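Local coordinates for ABC transporter substrate-binding protein (Staphylococcus aureus subsp. aureus NCTC 8325, PDB 3UN6) that probably binds an as yet unidentified substrate for an ABC-type import system, and carries zinc bound by histidine and cysteine side chains, at residues H46-M51 / D259-H264; I39-I44 / L69-N74; V191-G196 / L272-A277; P63-E68 / A237-Q242; I107-L112 / L284-S289. All blocks are in the same frame, centred on the assembly; numbering follows the deposited sequence.

Contact 1: residues H46-M51 / D259-H264. With ZN (zinc ion), chain B.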
# COMPACT_ATOMS: atom_id res chain seq x y z
N HIS A 46 -3.73 -3.37 -1.80
CA HIS A 46 -2.79 -3.45 -0.71
C HIS A 46 -3.44 -3.60 0.64
O HIS A 46 -2.76 -3.97 1.61
CB HIS A 46 -1.82 -2.27 -0.70
CG HIS A 46 -1.03 -2.14 -1.95
ND1 HIS A 46 -0.16 -1.10 -2.18
CD2 HIS A 46 -1.02 -2.89 -3.08
CE1 HIS A 46 0.39 -1.24 -3.37
NE2 HIS A 46 -0.12 -2.32 -3.94
N SER A 47 -4.74 -3.36 0.71
CA SER A 47 -5.46 -3.48 1.97
C SER A 47 -6.45 -4.61 1.98
O SER A 47 -7.16 -4.78 2.97
CB SER A 47 -6.21 -2.15 2.25
OG SER A 47 -7.34 -2.05 1.42
N ALA A 48 -6.50 -5.41 0.90
CA ALA A 48 -7.51 -6.45 0.73
C ALA A 48 -7.43 -7.60 1.74
O ALA A 48 -8.43 -8.26 1.99
CB ALA A 48 -7.45 -7.00 -0.69
N ASN A 49 -6.25 -7.84 2.33
CA ASN A 49 -6.14 -8.89 3.34
C ASN A 49 -6.96 -8.53 4.60
O ASN A 49 -7.35 -9.41 5.33
CB ASN A 49 -4.69 -9.20 3.73
CG ASN A 49 -4.57 -10.54 4.46
OD1 ASN A 49 -5.13 -11.53 4.03
ND2 ASN A 49 -3.85 -10.55 5.56
N LEU A 50 -7.22 -7.25 4.83
CA LEU A 50 -8.10 -6.85 5.94
C LEU A 50 -9.54 -7.32 5.68
O LEU A 50 -10.24 -7.72 6.63
CB LEU A 50 -8.10 -5.33 6.13
CG LEU A 50 -6.85 -4.72 6.75
CD1 LEU A 50 -6.98 -3.21 6.75
CD2 LEU A 50 -6.65 -5.25 8.16
N MSE A 51 -9.97 -7.29 4.41
CA MSE A 51 -11.32 -7.73 4.03
C MSE A 51 -11.41 -9.23 4.28
O MSE A 51 -12.40 -9.75 4.83
CB MSE A 51 -11.62 -7.46 2.54
CG MSE A 51 -11.26 -6.07 1.92
SE MSE A 51 -12.02 -4.47 2.70
CE MSE A 51 -10.62 -4.07 4.04
N ASP A 259 -12.84 -12.46 -5.48
CA ASP A 259 -14.15 -12.50 -4.81
C ASP A 259 -14.21 -11.56 -3.59
O ASP A 259 -15.20 -10.85 -3.40
CB ASP A 259 -14.50 -13.95 -4.41
CG ASP A 259 -14.73 -14.88 -5.63
OD1 ASP A 259 -15.06 -14.38 -6.72
OD2 ASP A 259 -14.60 -16.12 -5.47
N ILE A 260 -13.16 -11.56 -2.78
CA ILE A 260 -13.10 -10.62 -1.63
C ILE A 260 -13.23 -9.17 -2.09
O ILE A 260 -14.03 -8.42 -1.57
CB ILE A 260 -11.77 -10.76 -0.84
CG1 ILE A 260 -11.94 -11.79 0.28
CG2 ILE A 260 -11.39 -9.47 -0.21
CD1 ILE A 260 -12.99 -11.38 1.36
N MSE A 261 -12.43 -8.79 -3.07
CA MSE A 261 -12.43 -7.43 -3.55
C MSE A 261 -13.72 -7.02 -4.27
O MSE A 261 -14.18 -5.89 -4.06
CB MSE A 261 -11.22 -7.19 -4.44
CG MSE A 261 -9.91 -7.36 -3.67
SE MSE A 261 -8.45 -6.77 -4.74
CE MSE A 261 -8.50 -7.94 -6.07
N THR A 262 -14.31 -7.89 -5.08
CA THR A 262 -15.53 -7.52 -5.79
C THR A 262 -16.61 -7.18 -4.80
O THR A 262 -17.44 -6.29 -5.01
CB THR A 262 -16.02 -8.61 -6.76
OG1 THR A 262 -16.14 -9.86 -6.07
CG2 THR A 262 -15.06 -8.77 -7.94
N HIS A 263 -16.59 -7.89 -3.68
CA HIS A 263 -17.56 -7.65 -2.66
C HIS A 263 -17.45 -6.24 -2.05
O HIS A 263 -18.44 -5.51 -1.98
CB HIS A 263 -17.40 -8.70 -1.56
CG HIS A 263 -18.41 -8.56 -0.45
ND1 HIS A 263 -19.64 -9.18 -0.49
CD2 HIS A 263 -18.37 -7.86 0.70
CE1 HIS A 263 -20.31 -8.87 0.61
NE2 HIS A 263 -19.57 -8.07 1.35
N HIS A 264 -16.24 -5.87 -1.66
CA HIS A 264 -15.98 -4.62 -0.94
C HIS A 264 -15.68 -3.38 -1.76
O HIS A 264 -16.02 -2.28 -1.33
CB HIS A 264 -14.79 -4.81 0.00
CG HIS A 264 -15.10 -5.67 1.18
ND1 HIS A 264 -14.95 -7.04 1.17
CD2 HIS A 264 -15.56 -5.34 2.42
CE1 HIS A 264 -15.29 -7.52 2.35
NE2 HIS A 264 -15.67 -6.52 3.12
ZN ZN B . 0.54 0.50 -0.99
O HOH W 1 -0.57 2.33 -2.04
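Selenomethionine M51 and A48 pack against I260, selenomethionine M261 and H264 in a buried helix-to-helix contact, joining the first turn of helix 48-58 to the last turns of helix 254-264. M51 does most of the work. Its CB presses on I260 CG2 at 3.4 Å, tighter than usual for two carbons, and the same CB stands over one face of the H264 ring, a CH-pi contact of 3.9 Å to the ring centroid. The chain bends at chi2 and chi3 (-57° and 89°), which keeps SE over that face too, 3.6 Å from H264 CG. Selenium stands in for methionine sulfur; the unbranched, flexible methionine chain suits folding along an aromatic surface.

One hydrogen bond and two covered faces hold the ring's rotation. H264 ND1 donates to I260 O one turn back (3.2 Å, nearly straight), with the acceptor in the ring plane, and H263 CD2 lies over the opposite face. Beside this, the small A48 admits the other helix, its CB meeting M261 CG at 3.9 Å, while M261 leans further onto L272 and A276 of helix 269-277.

Just before helix 48-58, H46 turns from the packing and binds zinc through ND1 at 2.1 Å; C220, C221 and a water complete the site. A helix following the first strand is as expected of the substrate-binding-protein (PBP) fold; here the turn before it also holds zinc.

Contact 2: residues I39-I44 / L69-N74. With PO4 (phosphate ion), chain D.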
# COMPACT_ATOMS: atom_id res chain seq x y z
N ILE A 39 -9.87 -0.40 12.16
CA ILE A 39 -8.70 -0.34 11.31
C ILE A 39 -9.03 0.41 10.05
O ILE A 39 -10.04 0.11 9.37
CB ILE A 39 -8.19 -1.74 10.89
CG1 ILE A 39 -7.89 -2.62 12.10
CG2 ILE A 39 -6.97 -1.61 9.98
CD1 ILE A 39 -6.70 -2.20 12.96
N GLY A 40 -8.18 1.37 9.73
CA GLY A 40 -8.36 2.21 8.55
C GLY A 40 -7.71 1.71 7.27
O GLY A 40 -6.65 1.08 7.30
N TYR A 41 -8.33 2.04 6.14
CA TYR A 41 -7.80 1.64 4.85
C TYR A 41 -8.32 2.46 3.69
O TYR A 41 -9.35 3.15 3.79
CB TYR A 41 -8.22 0.18 4.56
CG TYR A 41 -9.68 0.04 4.20
CD1 TYR A 41 -10.67 0.05 5.19
CD2 TYR A 41 -10.09 -0.09 2.88
CE1 TYR A 41 -12.00 -0.06 4.87
CE2 TYR A 41 -11.43 -0.19 2.55
CZ TYR A 41 -12.38 -0.19 3.55
OH TYR A 41 -13.71 -0.29 3.23
N LEU A 42 -7.59 2.35 2.58
CA LEU A 42 -8.01 2.82 1.28
C LEU A 42 -8.38 1.58 0.46
O LEU A 42 -7.76 0.49 0.67
CB LEU A 42 -6.91 3.63 0.58
CG LEU A 42 -6.87 5.15 0.79
CD1 LEU A 42 -6.44 5.55 2.24
CD2 LEU A 42 -5.92 5.77 -0.27
N PRO A 43 -9.37 1.70 -0.48
CA PRO A 43 -9.86 0.57 -1.30
C PRO A 43 -8.92 0.20 -2.47
O PRO A 43 -9.25 0.34 -3.63
CB PRO A 43 -11.21 1.07 -1.82
CG PRO A 43 -11.00 2.56 -1.98
CD PRO A 43 -10.03 2.97 -0.88
N ILE A 44 -7.74 -0.30 -2.11
CA ILE A 44 -6.72 -0.71 -3.04
C ILE A 44 -6.37 -2.15 -2.68
O ILE A 44 -6.68 -2.60 -1.58
CB ILE A 44 -5.50 0.16 -2.88
CG1 ILE A 44 -5.03 0.16 -1.41
CG2 ILE A 44 -5.81 1.59 -3.37
CD1 ILE A 44 -3.78 0.99 -1.14
N LEU A 69 -13.90 -1.93 9.90
CA LEU A 69 -13.04 -1.40 8.85
C LEU A 69 -13.55 -0.00 8.46
O LEU A 69 -14.68 0.16 8.00
CB LEU A 69 -13.05 -2.34 7.66
CG LEU A 69 -12.56 -3.77 7.91
CD1 LEU A 69 -12.75 -4.59 6.64
CD2 LEU A 69 -11.10 -3.80 8.35
N VAL A 70 -12.68 0.99 8.60
CA VAL A 70 -13.04 2.39 8.35
C VAL A 70 -12.34 2.88 7.06
O VAL A 70 -11.10 2.94 7.00
CB VAL A 70 -12.63 3.25 9.57
CG1 VAL A 70 -13.05 4.71 9.41
CG2 VAL A 70 -13.21 2.65 10.86
N LYS A 71 -13.14 3.25 6.06
CA LYS A 71 -12.63 3.65 4.74
C LYS A 71 -12.30 5.13 4.57
O LYS A 71 -13.06 6.00 4.98
CB LYS A 71 -13.64 3.28 3.64
CG LYS A 71 -13.11 3.52 2.25
CD LYS A 71 -14.09 3.10 1.15
CE LYS A 71 -15.21 4.10 1.02
NZ LYS A 71 -16.05 3.76 -0.15
N PHE A 72 -11.18 5.39 3.89
CA PHE A 72 -10.70 6.74 3.61
C PHE A 72 -10.45 6.85 2.11
O PHE A 72 -10.23 5.84 1.46
CB PHE A 72 -9.41 7.01 4.40
CG PHE A 72 -9.64 7.09 5.88
CD1 PHE A 72 -9.50 5.97 6.68
CD2 PHE A 72 -10.03 8.29 6.45
CE1 PHE A 72 -9.74 6.02 8.04
CE2 PHE A 72 -10.27 8.37 7.82
CZ PHE A 72 -10.13 7.21 8.63
N ASN A 73 -10.52 8.06 1.56
CA ASN A 73 -10.31 8.29 0.12
C ASN A 73 -8.90 8.81 -0.18
O ASN A 73 -8.51 8.88 -1.33
CB ASN A 73 -11.29 9.34 -0.42
CG ASN A 73 -12.74 9.00 -0.14
OD1 ASN A 73 -13.54 9.89 0.21
ND2 ASN A 73 -13.10 7.72 -0.28
N ASN A 74 -8.17 9.22 0.84
CA ASN A 74 -6.82 9.76 0.68
C ASN A 74 -5.97 9.47 1.91
O ASN A 74 -6.50 9.23 3.00
CB ASN A 74 -6.87 11.27 0.47
CG ASN A 74 -7.54 12.00 1.63
OD1 ASN A 74 -6.88 12.44 2.58
ND2 ASN A 74 -8.85 12.06 1.59
P PO4 D . -19.58 5.05 -0.27
O1 PO4 D . -19.93 4.82 -1.72
O2 PO4 D . -19.48 3.73 0.44
O3 PO4 D . -18.24 5.75 -0.18
O4 PO4 D . -20.67 5.88 0.36
O HOH W 2 -15.66 0.00 5.47
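Y41 lays one face of its ring over K71 CA, a CH-pi contact of 4.1 Å to the centroid, and its CE1 meets L69 CB at 3.8 Å. The two segments are the neighbouring parallel strands of a beta-alpha-beta unit whose connecting helix is 48-58. Three backbone bonds stitch them together: V70 N to I39 O, Y41 N to V70 O and F72 N to Y41 O, the last 2.9 Å long.

With CG set between the backbone N and the carbonyl carbon (chi1 73°), a crowded position, the tyrosine folds back across the neighbouring strand, on the face it shares with I39, L69 and K71. Its hydroxyl shares a water with L69 O, to which the water donates a hydrogen bond. On the opposite face G40, having no side chain, leaves room for the F72 ring, whose CE1, at the edge, lies 4.1 Å from G40 CA.

L42 rests its CG 3.5 Å from F72 O and packs on W75 and L78, while P43 centres an inverse gamma turn. K71 suits this solvent-exposed strand end: K266 NZ bonds a phosphate ion, probably from the crystallisation liquor, and K71, bent at chi3 (75°), donates from NZ to its O3 at 3.0 Å.

Contact 3: residues V191-G196 / L272-A277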
# COMPACT_ATOMS: atom_id res chain seq x y z
N VAL A 191 0.66 4.14 -8.65
CA VAL A 191 -0.30 3.91 -7.59
C VAL A 191 -0.56 2.42 -7.45
O VAL A 191 -0.09 1.63 -8.28
CB VAL A 191 -1.62 4.60 -7.94
CG1 VAL A 191 -2.25 3.94 -9.20
CG2 VAL A 191 -2.59 4.59 -6.75
N ALA A 192 -1.24 2.04 -6.37
CA ALA A 192 -1.61 0.65 -6.17
C ALA A 192 -2.80 0.34 -7.05
O ALA A 192 -3.61 1.22 -7.34
CB ALA A 192 -1.98 0.39 -4.71
N GLU A 193 -2.92 -0.90 -7.48
CA GLU A 193 -4.12 -1.29 -8.20
C GLU A 193 -5.24 -1.17 -7.17
O GLU A 193 -4.98 -1.22 -5.97
CB GLU A 193 -3.99 -2.69 -8.75
CG GLU A 193 -2.99 -2.80 -9.91
CD GLU A 193 -3.43 -2.07 -11.20
OE1 GLU A 193 -4.18 -1.07 -11.14
OE2 GLU A 193 -2.99 -2.49 -12.30
N PRO A 194 -6.49 -1.01 -7.63
CA PRO A 194 -6.96 -1.04 -8.99
C PRO A 194 -6.93 0.29 -9.74
O PRO A 194 -7.50 0.36 -10.81
CB PRO A 194 -8.40 -1.48 -8.81
CG PRO A 194 -8.81 -0.80 -7.55
CD PRO A 194 -7.59 -0.69 -6.70
N PHE A 195 -6.22 1.29 -9.23
CA PHE A 195 -6.26 2.61 -9.87
C PHE A 195 -5.50 2.74 -11.19
O PHE A 195 -5.70 3.70 -11.91
CB PHE A 195 -6.02 3.72 -8.84
CG PHE A 195 -7.12 3.77 -7.83
CD1 PHE A 195 -8.37 4.31 -8.19
CD2 PHE A 195 -6.99 3.15 -6.60
CE1 PHE A 195 -9.45 4.30 -7.31
CE2 PHE A 195 -8.07 3.14 -5.68
CZ PHE A 195 -9.31 3.72 -6.06
N GLY A 196 -4.69 1.74 -11.53
CA GLY A 196 -4.03 1.72 -12.83
C GLY A 196 -4.99 1.10 -13.83
O GLY A 196 -5.29 1.68 -14.89
N LEU A 272 -10.84 -5.72 -11.20
CA LEU A 272 -10.29 -6.35 -9.99
C LEU A 272 -9.54 -7.67 -10.29
O LEU A 272 -8.63 -8.04 -9.53
CB LEU A 272 -11.37 -6.52 -8.92
CG LEU A 272 -11.90 -5.19 -8.36
CD1 LEU A 272 -13.17 -5.42 -7.58
CD2 LEU A 272 -10.82 -4.47 -7.50
N THR A 273 -9.90 -8.34 -11.38
CA THR A 273 -9.18 -9.54 -11.82
C THR A 273 -7.78 -9.11 -12.26
O THR A 273 -6.78 -9.70 -11.87
CB THR A 273 -9.91 -10.26 -12.94
OG1 THR A 273 -11.19 -10.67 -12.44
CG2 THR A 273 -9.14 -11.50 -13.40
N GLN A 274 -7.70 -8.06 -13.07
CA GLN A 274 -6.41 -7.52 -13.48
C GLN A 274 -5.58 -7.09 -12.24
O GLN A 274 -4.39 -7.38 -12.13
CB GLN A 274 -6.61 -6.34 -14.44
CG GLN A 274 -5.31 -5.63 -14.85
CD GLN A 274 -5.57 -4.61 -15.94
OE1 GLN A 274 -6.48 -4.78 -16.73
NE2 GLN A 274 -4.78 -3.56 -15.98
N SER A 275 -6.25 -6.41 -11.30
CA SER A 275 -5.62 -5.90 -10.09
C SER A 275 -5.07 -7.03 -9.22
O SER A 275 -3.94 -6.95 -8.72
CB SER A 275 -6.62 -5.08 -9.29
OG SER A 275 -7.04 -3.93 -10.04
N ALA A 276 -5.87 -8.08 -9.06
CA ALA A 276 -5.51 -9.22 -8.26
C ALA A 276 -4.43 -10.07 -8.92
O ALA A 276 -3.58 -10.64 -8.23
CB ALA A 276 -6.75 -10.07 -7.98
N ALA A 277 -4.44 -10.13 -10.26
CA ALA A 277 -3.45 -10.90 -10.98
C ALA A 277 -2.03 -10.42 -10.66
O ALA A 277 -1.13 -11.24 -10.57
CB ALA A 277 -3.68 -10.85 -12.48
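Van der Waals contact joins P194 and E193 to S275 and L272. The pyrrolidine ring of P194, preceded by a cis peptide bond, sets its CB 3.1 Å from S275 OG, a close approach; the small serine suits this tight spot. E193 CB lies 3.6 Å from S275 CB, and the side chains of L272 and P194 lie side by side, L272 CD2 4.1 Å from P194 CB.

The polar groups find their partners mostly on their own side. S275 OG bonds V271 O, one turn back in its helix, so the buried hydroxyl is satisfied although it abuts carbon. The E193 chain bends at chi2 (-68°), bringing OE1 back to accept from G196 N at 2.9 Å in a bent bond, and A197 N donates to the same oxygen. G196, lacking a side chain, lets its N come up to OE1.

Helix 269-277 thus packs on a cis-proline turn between strand 188-192 and helix 195-201, where the E193 side chain is about 6 Å from that of the zinc ligand H46. L272 also touches T262 of helix 254-264, and S275 reaches A197 of helix 195-201.

Contact 4: residues P63-E68 / A237-Q242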
# COMPACT_ATOMS: atom_id res chain seq x y z
N PRO A 63 -16.15 -14.91 18.03
CA PRO A 63 -14.89 -14.26 17.71
C PRO A 63 -14.31 -13.57 18.94
O PRO A 63 -15.06 -13.11 19.81
CB PRO A 63 -15.27 -13.24 16.64
CG PRO A 63 -16.70 -12.96 16.87
CD PRO A 63 -17.29 -14.23 17.38
N LYS A 64 -12.98 -13.49 19.00
CA LYS A 64 -12.29 -12.89 20.15
C LYS A 64 -12.30 -11.35 20.20
O LYS A 64 -11.93 -10.76 21.22
CB LYS A 64 -10.84 -13.42 20.20
CG LYS A 64 -10.77 -14.93 20.39
CD LYS A 64 -9.34 -15.44 20.50
CE LYS A 64 -9.32 -16.94 20.77
NZ LYS A 64 -7.93 -17.45 20.93
N TYR A 65 -12.73 -10.71 19.12
CA TYR A 65 -12.79 -9.25 19.03
C TYR A 65 -13.76 -8.91 17.90
O TYR A 65 -14.24 -9.81 17.20
CB TYR A 65 -11.39 -8.67 18.72
CG TYR A 65 -10.79 -9.23 17.43
CD1 TYR A 65 -10.84 -8.52 16.24
CD2 TYR A 65 -10.23 -10.50 17.40
CE1 TYR A 65 -10.31 -9.06 15.06
CE2 TYR A 65 -9.71 -11.05 16.23
CZ TYR A 65 -9.76 -10.33 15.07
OH TYR A 65 -9.25 -10.91 13.93
N LYS A 66 -14.07 -7.63 17.75
CA LYS A 66 -14.88 -7.15 16.65
C LYS A 66 -13.96 -6.28 15.79
O LYS A 66 -13.15 -5.50 16.31
CB LYS A 66 -16.05 -6.30 17.12
CG LYS A 66 -17.04 -7.02 17.99
CD LYS A 66 -18.20 -6.10 18.35
CE LYS A 66 -19.11 -6.76 19.36
NZ LYS A 66 -20.22 -5.87 19.80
N LEU A 67 -14.07 -6.44 14.48
CA LEU A 67 -13.24 -5.70 13.56
C LEU A 67 -14.12 -4.74 12.77
O LEU A 67 -15.04 -5.15 12.06
CB LEU A 67 -12.52 -6.68 12.62
CG LEU A 67 -11.57 -6.12 11.56
CD1 LEU A 67 -10.50 -5.22 12.18
CD2 LEU A 67 -10.93 -7.27 10.80
N GLU A 68 -13.84 -3.45 12.93
CA GLU A 68 -14.55 -2.42 12.18
C GLU A 68 -13.56 -1.84 11.19
O GLU A 68 -12.50 -1.34 11.59
CB GLU A 68 -15.11 -1.32 13.09
CG GLU A 68 -15.61 -0.10 12.32
CD GLU A 68 -16.39 0.89 13.17
OE1 GLU A 68 -16.59 2.04 12.69
OE2 GLU A 68 -16.81 0.54 14.30
N ALA A 237 -4.72 -8.22 20.26
CA ALA A 237 -3.80 -7.86 19.18
C ALA A 237 -3.26 -9.14 18.54
O ALA A 237 -3.21 -9.27 17.33
CB ALA A 237 -2.67 -7.02 19.71
N GLN A 238 -2.87 -10.10 19.37
CA GLN A 238 -2.35 -11.37 18.87
C GLN A 238 -3.42 -12.14 18.10
O GLN A 238 -3.13 -12.69 17.07
CB GLN A 238 -1.82 -12.23 20.03
CG GLN A 238 -1.17 -13.53 19.57
CD GLN A 238 0.10 -13.30 18.75
OE1 GLN A 238 1.11 -12.82 19.28
NE2 GLN A 238 0.06 -13.67 17.47
N ALA A 239 -4.65 -12.18 18.60
CA ALA A 239 -5.75 -12.89 17.91
C ALA A 239 -5.97 -12.24 16.53
O ALA A 239 -6.06 -12.92 15.52
CB ALA A 239 -7.03 -12.86 18.74
N PHE A 240 -5.99 -10.92 16.50
CA PHE A 240 -6.18 -10.20 15.24
C PHE A 240 -5.06 -10.49 14.19
O PHE A 240 -5.34 -10.84 13.04
CB PHE A 240 -6.36 -8.71 15.52
CG PHE A 240 -6.33 -7.87 14.30
CD1 PHE A 240 -7.22 -8.12 13.26
CD2 PHE A 240 -5.42 -6.84 14.17
CE1 PHE A 240 -7.20 -7.38 12.12
CE2 PHE A 240 -5.40 -6.08 13.03
CZ PHE A 240 -6.31 -6.36 11.98
N VAL A 241 -3.80 -10.39 14.61
CA VAL A 241 -2.67 -10.66 13.70
C VAL A 241 -2.68 -12.12 13.24
O VAL A 241 -2.28 -12.42 12.11
CB VAL A 241 -1.33 -10.34 14.38
CG1 VAL A 241 -0.16 -10.90 13.57
CG2 VAL A 241 -1.21 -8.85 14.58
N GLN A 242 -3.13 -13.00 14.11
CA GLN A 242 -3.25 -14.42 13.80
C GLN A 242 -4.30 -14.66 12.69
O GLN A 242 -4.08 -15.44 11.78
CB GLN A 242 -3.64 -15.19 15.05
CG GLN A 242 -4.00 -16.67 14.79
CD GLN A 242 -2.80 -17.54 14.56
OE1 GLN A 242 -2.11 -17.95 15.52
NE2 GLN A 242 -2.56 -17.90 13.29
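Y65, just before strand 66-71, and L67 within it project against A239 and F240 of helix 234-250, and the fit is one of interlocking shapes. The tyrosine ring is one bump. It enters the angle between A239 and F240, so that F240 CB stands over its face, 4.1 Å from the centroid, while its CE2 lies 4.1 Å from A239 CB. The small alanine leaves the hollow into which this broad ring can settle.

F240 answers with a bump of its own. CG lies anti to the backbone N (chi1 171°), swinging the ring off the helix toward the sheet, where its CE1 meets L67 CD1 at 3.9 Å. The two aromatic planes stand at 75° with centroids 5.7 Å apart, and Y65 OH lies at the F240 edge, 3.5 Å from CD1. That hydroxyl is hydrogen-bonded to D243 one turn further along the helix, which lets a tyrosine be buried here with its polar end satisfied.

At the margin K64 runs out extended, its aliphatic CD resting 3.9 Å from A239 CB; lysine suits this exposed place because its chain can cover carbon and still send its amine outward. F240 also touches I37 of the adjoining strand and T53 of helix 48-58. Such helices packed on a mixed sheet are as expected in an alpha/beta lobe of the substrate-binding-protein (PBP) fold.

Contact 5: residues I107-L112 / L284-S289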
# COMPACT_ATOMS: atom_id res chain seq x y z
N ILE A 107 2.93 4.31 16.85
CA ILE A 107 2.62 3.11 16.07
C ILE A 107 3.79 2.14 15.86
O ILE A 107 4.95 2.51 16.02
CB ILE A 107 2.00 3.45 14.67
CG1 ILE A 107 2.95 4.30 13.82
CG2 ILE A 107 0.68 4.17 14.85
CD1 ILE A 107 2.42 4.63 12.42
N LYS A 108 3.44 0.90 15.51
CA LYS A 108 4.38 -0.17 15.19
C LYS A 108 3.81 -0.94 14.00
O LYS A 108 2.59 -1.19 13.94
CB LYS A 108 4.52 -1.13 16.35
CG LYS A 108 5.32 -0.62 17.57
CD LYS A 108 6.82 -0.75 17.37
CE LYS A 108 7.58 -0.53 18.65
NZ LYS A 108 8.98 -1.10 18.56
N ALA A 109 4.68 -1.27 13.04
CA ALA A 109 4.32 -2.09 11.88
C ALA A 109 4.43 -3.53 12.34
O ALA A 109 5.41 -3.90 13.02
CB ALA A 109 5.25 -1.86 10.72
N VAL A 110 3.43 -4.33 12.00
CA VAL A 110 3.37 -5.73 12.44
C VAL A 110 3.42 -6.71 11.30
O VAL A 110 3.86 -7.85 11.49
CB VAL A 110 2.14 -5.96 13.35
CG1 VAL A 110 2.23 -5.04 14.57
CG2 VAL A 110 0.81 -5.74 12.59
N ALA A 111 3.03 -6.27 10.11
CA ALA A 111 3.07 -7.14 8.94
C ALA A 111 2.88 -6.37 7.65
O ALA A 111 2.39 -5.24 7.66
CB ALA A 111 1.99 -8.23 9.06
N LEU A 112 3.24 -6.99 6.54
CA LEU A 112 2.99 -6.37 5.23
C LEU A 112 1.50 -6.51 4.88
O LEU A 112 0.83 -7.40 5.38
CB LEU A 112 3.79 -7.09 4.14
CG LEU A 112 5.31 -7.08 4.24
CD1 LEU A 112 5.89 -8.02 3.17
CD2 LEU A 112 5.86 -5.63 4.12
N LEU A 284 3.50 -12.61 4.98
CA LEU A 284 3.49 -11.17 5.11
C LEU A 284 4.46 -10.67 6.20
O LEU A 284 4.28 -9.60 6.77
CB LEU A 284 2.04 -10.69 5.36
CG LEU A 284 1.03 -10.99 4.26
CD1 LEU A 284 -0.39 -10.54 4.67
CD2 LEU A 284 1.42 -10.33 2.95
N THR A 285 5.50 -11.45 6.48
CA THR A 285 6.54 -11.03 7.43
C THR A 285 7.23 -9.77 6.89
O THR A 285 7.56 -9.71 5.70
CB THR A 285 7.62 -12.10 7.54
OG1 THR A 285 7.05 -13.32 8.00
CG2 THR A 285 8.75 -11.68 8.54
N ILE A 286 7.44 -8.78 7.75
CA ILE A 286 8.23 -7.62 7.37
C ILE A 286 9.68 -8.03 7.64
O ILE A 286 10.14 -8.04 8.78
CB ILE A 286 7.92 -6.38 8.21
CG1 ILE A 286 6.47 -5.92 7.98
CG2 ILE A 286 8.88 -5.28 7.84
CD1 ILE A 286 6.06 -4.70 8.85
N LYS A 287 10.38 -8.41 6.60
CA LYS A 287 11.74 -8.90 6.76
C LYS A 287 12.73 -7.76 6.87
O LYS A 287 12.56 -6.69 6.25
CB LYS A 287 12.13 -9.84 5.63
CG LYS A 287 11.29 -11.09 5.57
CD LYS A 287 11.76 -12.00 4.47
CE LYS A 287 10.78 -13.11 4.19
NZ LYS A 287 11.31 -14.00 3.11
N PRO A 288 13.77 -7.96 7.69
CA PRO A 288 14.78 -6.92 7.83
C PRO A 288 15.37 -6.48 6.48
O PRO A 288 15.55 -5.27 6.23
CB PRO A 288 15.86 -7.61 8.67
CG PRO A 288 15.10 -8.59 9.53
CD PRO A 288 13.95 -9.07 8.65
N SER A 289 15.62 -7.43 5.59
CA SER A 289 16.21 -7.11 4.29
C SER A 289 15.29 -6.20 3.48
O SER A 289 15.73 -5.20 2.89
CB SER A 289 16.54 -8.41 3.53
OG SER A 289 15.35 -9.19 3.36
O HOH W 3 6.24 -9.05 10.48
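I286 threads its side chain across the backbone of A109-L112, where a classic beta bulge, with V110 and A111 both facing L223, marks the corner between strand 108-110 and strand 112-122. The strands on the two sides of this corner belong to different sheets, consistent with a crossing between the two lobes of a substrate-binding-protein (PBP) fold.

At CB the isoleucine branches. CG2 lies anti to the backbone N, while CG1, anti to the carbonyl carbon (chi1 -64°), turns to the corner and lies 3.6 Å from A111 C and 3.9 Å from L112 CD2. The chain continues extended, so CD1 goes on past the peptide to A111 N at 3.6 Å and ends against A109 CB at 3.5 Å, a tight carbon pair. A slender branched chain suits this groove, and the small CB of A109 gives its tip a place to end. I286 also touches V222 and Y219.

L112 CB lies 4.2 Å from L284 CB, and both leucines are buried, apolar chains, L284 against Y244 and L112 against V222. L112 CD1 reaches T285 O, and L284 CD1 packs 3.4 Å from L112 O, whose hydrogen-bond partner is Y244 OH.

The polar backbone is met in two ways. Water 3 donates to V110 O and accepts from I286 N, and L112 N donates to L284 O at 2.8 Å, almost straight at 172°.

How the contacts relate
H46 of contact 1 binds one zinc, while the side chains of L42 in contact 2 (about 5 Å) and P194 in contact 3 (about 8 Å) lie near a second zinc ion. Contacts 1 and 2 are joined where S47 OG is hydrogen-bonded to L42 O (2.7 Å); contact 3 adjoins the H46 site, with H46 CE1 3.2 Å from A192 CB and the E193 side chain about 6 Å from that of H46. Contact 4 extends contact 2 along strand 66-71, away from the metal, their centres about 18 Å apart. Contact 5 reaches the same sheet, the side chain of L112 about 10 Å from the zinc that H46 binds. Contacts 3 and 5 lie on opposite sides of the chain's centre, with centres about 23 Å apart.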